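Local structure of titin (Homo sapiens, 2A38) at residues S171-V176 / T186-L191; P68-A73 / L95-E100. The protein helps build the elastic filament of the striated-muscle sarcomere, with an N-terminal immunoglobulin doublet that probably binds telethonin at the Z-disc. All coordinates share one frame; numbering follows the deposited sequence.

Contact 1: residues S171-V176 / T186-L191; sequences SGTYSV and TSTAEL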
loop_
_atom_site.group_PDB
_atom_site.type_symbol
_atom_site.label_atom_id
_atom_site.label_comp_id
_atom_site.label_asym_id
_atom_site.label_seq_id
_atom_site.Cartn_x
_atom_site.Cartn_y
_atom_site.Cartn_z
ATOM N N SER A 171 -32.124 -11.208 -19.178
ATOM C CA SER A 171 -32.317 -11.653 -17.810
ATOM C C SER A 171 -31.348 -12.804 -17.537
ATOM O O SER A 171 -30.948 -13.534 -18.449
ATOM C CB SER A 171 -33.752 -12.140 -17.608
ATOM O OG SER A 171 -34.688 -11.101 -17.848
ATOM N N GLY A 172 -30.971 -12.973 -16.278
ATOM C CA GLY A 172 -30.068 -14.053 -15.947
ATOM C C GLY A 172 -29.216 -13.758 -14.738
ATOM O O GLY A 172 -29.401 -12.744 -14.059
ATOM N N THR A 173 -28.282 -14.661 -14.469
ATOM C CA THR A 173 -27.381 -14.513 -13.339
ATOM C C THR A 173 -26.105 -13.827 -13.787
ATOM O O THR A 173 -25.389 -14.335 -14.648
ATOM C CB THR A 173 -27.029 -15.875 -12.738
ATOM O OG1 THR A 173 -28.210 -16.462 -12.176
ATOM C CG2 THR A 173 -25.990 -15.722 -11.651
ATOM N N TYR A 174 -25.839 -12.658 -13.216
ATOM C CA TYR A 174 -24.642 -11.915 -13.559
ATOM C C TYR A 174 -23.646 -12.024 -12.436
ATOM O O TYR A 174 -24.008 -11.921 -11.269
ATOM C CB TYR A 174 -24.969 -10.446 -13.828
ATOM C CG TYR A 174 -25.650 -10.242 -15.158
ATOM C CD1 TYR A 174 -26.993 -10.579 -15.338
ATOM C CD2 TYR A 174 -24.937 -9.768 -16.257
ATOM C CE1 TYR A 174 -27.606 -10.454 -16.577
ATOM C CE2 TYR A 174 -25.538 -9.640 -17.498
ATOM C CZ TYR A 174 -26.872 -9.985 -17.653
ATOM O OH TYR A 174 -27.465 -9.870 -18.886
ATOM N N SER A 175 -22.386 -12.250 -12.788
ATOM C CA SER A 175 -21.344 -12.368 -11.783
ATOM C C SER A 175 -20.032 -11.737 -12.228
ATOM O O SER A 175 -19.792 -11.502 -13.415
ATOM C CB SER A 175 -21.101 -13.834 -11.465
ATOM O OG SER A 175 -20.796 -14.541 -12.650
ATOM N N VAL A 176 -19.186 -11.447 -11.257
ATOM C CA VAL A 176 -17.887 -10.889 -11.549
ATOM C C VAL A 176 -16.907 -11.694 -10.730
ATOM O O VAL A 176 -17.153 -12.007 -9.565
ATOM C CB VAL A 176 -17.794 -9.397 -11.178
ATOM C CG1 VAL A 176 -18.359 -9.176 -9.808
ATOM C CG2 VAL A 176 -16.350 -8.939 -11.232
ATOM N N THR A 186 -15.674 -13.647 -5.705
ATOM C CA THR A 186 -16.713 -13.584 -6.721
ATOM C C THR A 186 -17.934 -12.872 -6.170
ATOM O O THR A 186 -18.211 -12.926 -4.978
ATOM C CB THR A 186 -17.123 -14.985 -7.231
ATOM O OG1 THR A 186 -17.825 -15.687 -6.197
ATOM C CG2 THR A 186 -15.893 -15.785 -7.634
ATOM N N SER A 187 -18.645 -12.183 -7.055
ATOM C CA SER A 187 -19.841 -11.435 -6.704
ATOM C C SER A 187 -20.917 -11.841 -7.706
ATOM O O SER A 187 -20.662 -11.897 -8.913
ATOM C CB SER A 187 -19.553 -9.935 -6.803
ATOM O OG SER A 187 -20.653 -9.150 -6.383
ATOM N N THR A 188 -22.113 -12.143 -7.213
ATOM C CA THR A 188 -23.199 -12.554 -8.093
ATOM C C THR A 188 -24.460 -11.771 -7.812
ATOM O O THR A 188 -24.706 -11.360 -6.680
ATOM C CB THR A 188 -23.550 -14.048 -7.921
ATOM O OG1 THR A 188 -22.347 -14.823 -7.853
ATOM C CG2 THR A 188 -24.381 -14.532 -9.108
ATOM N N ALA A 189 -25.259 -11.586 -8.856
ATOM C CA ALA A 189 -26.525 -10.870 -8.760
ATOM C C ALA A 189 -27.478 -11.380 -9.834
ATOM O O ALA A 189 -27.062 -11.918 -10.864
ATOM C CB ALA A 189 -26.306 -9.378 -8.934
ATOM N N GLU A 190 -28.764 -11.183 -9.586
ATOM C CA GLU A 190 -29.804 -11.615 -10.496
ATOM C C GLU A 190 -30.422 -10.425 -11.211
ATOM O O GLU A 190 -30.877 -9.478 -10.577
ATOM C CB GLU A 190 -30.889 -12.338 -9.705
ATOM C CG GLU A 190 -31.702 -13.305 -10.523
ATOM C CD GLU A 190 -30.851 -14.422 -11.093
ATOM O OE1 GLU A 190 -29.974 -14.936 -10.352
ATOM O OE2 GLU A 190 -31.065 -14.790 -12.275
ATOM N N LEU A 191 -30.438 -10.467 -12.535
ATOM C CA LEU A 191 -31.048 -9.396 -13.302
ATOM C C LEU A 191 -32.324 -9.917 -13.947
ATOM O O LEU A 191 -32.280 -10.884 -14.697
ATOM C CB LEU A 191 -30.106 -8.913 -14.392
ATOM C CG LEU A 191 -30.787 -7.950 -15.357
ATOM C CD1 LEU A 191 -31.231 -6.673 -14.620
ATOM C CD2 LEU A 191 -29.827 -7.629 -16.487
#
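G172 to V176 pair with S187 to L191 as the F-G beta hairpin of the second I-set immunoglobulin domain. Six backbone hydrogen bonds join the strands, two each at G172-L191, Y174-A189 and V176-S187. G172 needs to be glycine, since its backbone angles would press a CB against the preceding carbonyl.

The polar side-chain link lies on the face of T173 and E190. T173 OG1 gives a hydrogen bond to E190 OE1 at 3.0 Å, using that oxygen's syn lone pair. A bend in the glutamate chain (chi2 62°) brings the carboxylate back over the partner strand. E190 OE2 lies 3.2 Å from G172 O, two acceptors with no bond between them.

The apolar contacts lie mainly on the other face, against the sandwich interior. Y174 belongs to a tyrosine corner: its OH bonds the carbonyl of D170, and its ring also touches I163 of strand 158-166. L191 approaches the ring obliquely, its CD2 3.6 Å from Y174 CE1. Further along, V176 CG1 packs tightly on S187 CB at 3.3 Å.

Contact 2: residues P68-A73 / L95-E100; sequences PAVTKA and LLVKAE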
loop_
_atom_site.group_PDB
_atom_site.type_symbol
_atom_site.label_atom_id
_atom_site.label_comp_id
_atom_site.label_asym_id
_atom_site.label_seq_id
_atom_site.Cartn_x
_atom_site.Cartn_y
_atom_site.Cartn_z
ATOM N N PRO A 68 7.030 7.319 7.142
ATOM C CA PRO A 68 5.578 7.096 7.183
ATOM C C PRO A 68 5.128 5.869 6.385
ATOM O O PRO A 68 4.785 4.837 6.964
ATOM C CB PRO A 68 5.023 8.402 6.625
ATOM C CG PRO A 68 6.003 9.411 7.143
ATOM C CD PRO A 68 7.325 8.733 6.840
ATOM N N ALA A 69 5.124 5.980 5.062
ATOM C CA ALA A 69 4.730 4.858 4.213
ATOM C C ALA A 69 5.994 4.274 3.601
ATOM O O ALA A 69 6.551 4.831 2.655
ATOM C CB ALA A 69 3.787 5.331 3.115
ATOM N N VAL A 70 6.454 3.154 4.144
ATOM C CA VAL A 70 7.670 2.528 3.644
ATOM C C VAL A 70 7.497 1.867 2.287
ATOM O O VAL A 70 6.496 1.203 2.029
ATOM C CB VAL A 70 8.189 1.475 4.626
ATOM C CG1 VAL A 70 9.493 0.879 4.113
ATOM C CG2 VAL A 70 8.399 2.107 5.978
ATOM N N THR A 71 8.486 2.051 1.422
ATOM C CA THR A 71 8.454 1.460 0.093
ATOM C C THR A 71 9.625 0.486 -0.026
ATOM O O THR A 71 10.580 0.571 0.744
ATOM C CB THR A 71 8.571 2.542 -0.993
ATOM O OG1 THR A 71 9.845 3.191 -0.889
ATOM C CG2 THR A 71 7.469 3.582 -0.821
ATOM N N LYS A 72 9.548 -0.441 -0.977
ATOM C CA LYS A 72 10.615 -1.420 -1.165
ATOM C C LYS A 72 11.927 -0.746 -1.541
ATOM O O LYS A 72 13.003 -1.317 -1.367
ATOM C CB LYS A 72 10.236 -2.419 -2.255
ATOM C CG LYS A 72 9.277 -3.503 -1.804
ATOM C CD LYS A 72 8.898 -4.404 -2.968
ATOM C CE LYS A 72 8.044 -5.568 -2.503
ATOM N NZ LYS A 72 7.557 -6.394 -3.643
ATOM N N ALA A 73 11.829 0.473 -2.054
ATOM C CA ALA A 73 13.003 1.230 -2.466
ATOM C C ALA A 73 13.732 1.869 -1.282
ATOM O O ALA A 73 14.755 2.526 -1.459
ATOM C CB ALA A 73 12.589 2.304 -3.469
ATOM N N LEU A 95 17.379 -2.168 7.040
ATOM C CA LEU A 95 15.930 -2.115 6.910
ATOM C C LEU A 95 15.511 -3.095 5.809
ATOM O O LEU A 95 15.937 -2.971 4.662
ATOM C CB LEU A 95 15.472 -0.698 6.546
ATOM C CG LEU A 95 13.994 -0.548 6.157
ATOM C CD1 LEU A 95 13.109 -0.960 7.316
ATOM C CD2 LEU A 95 13.703 0.889 5.759
ATOM N N LEU A 96 14.697 -4.081 6.173
ATOM C CA LEU A 96 14.216 -5.073 5.218
ATOM C C LEU A 96 12.721 -4.879 5.025
ATOM O O LEU A 96 11.949 -4.974 5.979
ATOM C CB LEU A 96 14.494 -6.482 5.736
ATOM C CG LEU A 96 13.872 -7.613 4.916
ATOM C CD1 LEU A 96 14.317 -7.494 3.462
ATOM C CD2 LEU A 96 14.273 -8.965 5.510
ATOM N N VAL A 97 12.311 -4.599 3.794
ATOM C CA VAL A 97 10.900 -4.368 3.506
ATOM C C VAL A 97 10.216 -5.604 2.928
ATOM O O VAL A 97 10.632 -6.133 1.897
ATOM C CB VAL A 97 10.730 -3.189 2.528
ATOM C CG1 VAL A 97 9.255 -2.915 2.285
ATOM C CG2 VAL A 97 11.421 -1.960 3.089
ATOM N N LYS A 98 9.161 -6.053 3.606
ATOM C CA LYS A 98 8.398 -7.226 3.184
ATOM C C LYS A 98 7.252 -6.831 2.255
ATOM O O LYS A 98 6.451 -5.956 2.578
ATOM C CB LYS A 98 7.845 -7.961 4.415
ATOM C CG LYS A 98 6.934 -9.141 4.094
ATOM C CD LYS A 98 7.628 -10.143 3.171
ATOM C CE LYS A 98 6.636 -11.132 2.567
ATOM N NZ LYS A 98 7.254 -11.962 1.492
ATOM N N ALA A 99 7.188 -7.482 1.096
ATOM C CA ALA A 99 6.143 -7.213 0.107
ATOM C C ALA A 99 4.752 -7.403 0.707
ATOM O O ALA A 99 4.488 -8.378 1.413
ATOM C CB ALA A 99 6.316 -8.126 -1.096
ATOM N N GLU A 100 3.869 -6.457 0.419
ATOM C CA GLU A 100 2.504 -6.489 0.925
ATOM C C GLU A 100 1.550 -7.123 -0.081
ATOM O O GLU A 100 1.688 -6.932 -1.289
ATOM C CB GLU A 100 2.048 -5.061 1.243
ATOM C CG GLU A 100 0.577 -4.917 1.586
ATOM C CD GLU A 100 0.134 -3.458 1.643
ATOM O OE1 GLU A 100 0.487 -2.689 0.715
ATOM O OE2 GLU A 100 -0.574 -3.084 2.608
#
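V97 lies at the centre of this contact, with V70 and the backbone from T71 to K72 packed against it. Its two methyl groups share the work. V97 CG2 meets V70 CG1 at 3.6 Å and also lies 3.6 Å from T71 O. V97 CG1 is anti to the backbone N (chi1 -177°), and this turns it to K72 CA, 4.0 Å away. Cutting V97 back to alanine is likely to strip V70 CG1 and the backbone at T71 and K72 of their methyl contacts and open a gap under the loop.

K72 crosses V97 with its aliphatic chain. Beyond CG the chain is fully extended, and this carries its end past V97 to A99. K72 CE lies 3.4 Å from A99 CB, a tight carbon contact. K72 NZ is 3.3 Å from A99 CB, and its charge has a long, weak ion pair with E19.

V70 is the buried member. It also touches V17 and A23, and its backbone bonds to the turn at G20 and S21. E19 in turn touches V97 and A99. The arrangement is that of an I-set immunoglobulin domain whose E-F loop packs on the C-terminal end of strand G, where the chain leaves for the next domain.

In the fold
From the N terminus, the chain first builds the sandwich of the first immunoglobulin domain. Contact 2 is the earlier of the two. It closes a loop of 21 residues, made mostly of strands 76-84 and 87-98, and ties the 68-73 loop to the domain's exit. Residues 99-101 then lead to strand 102-106 and the second sandwich. Contact 1 closes near the C terminus of this fragment, over the nine residues between its segments. Its strands lie between 113-115 and 134-139 in their sheet. The two contacts follow in series and neither nest nor cross. Their centres are 38 Å apart and their nearest atoms about 19 Å, and each lies within its own immunoglobulin domain.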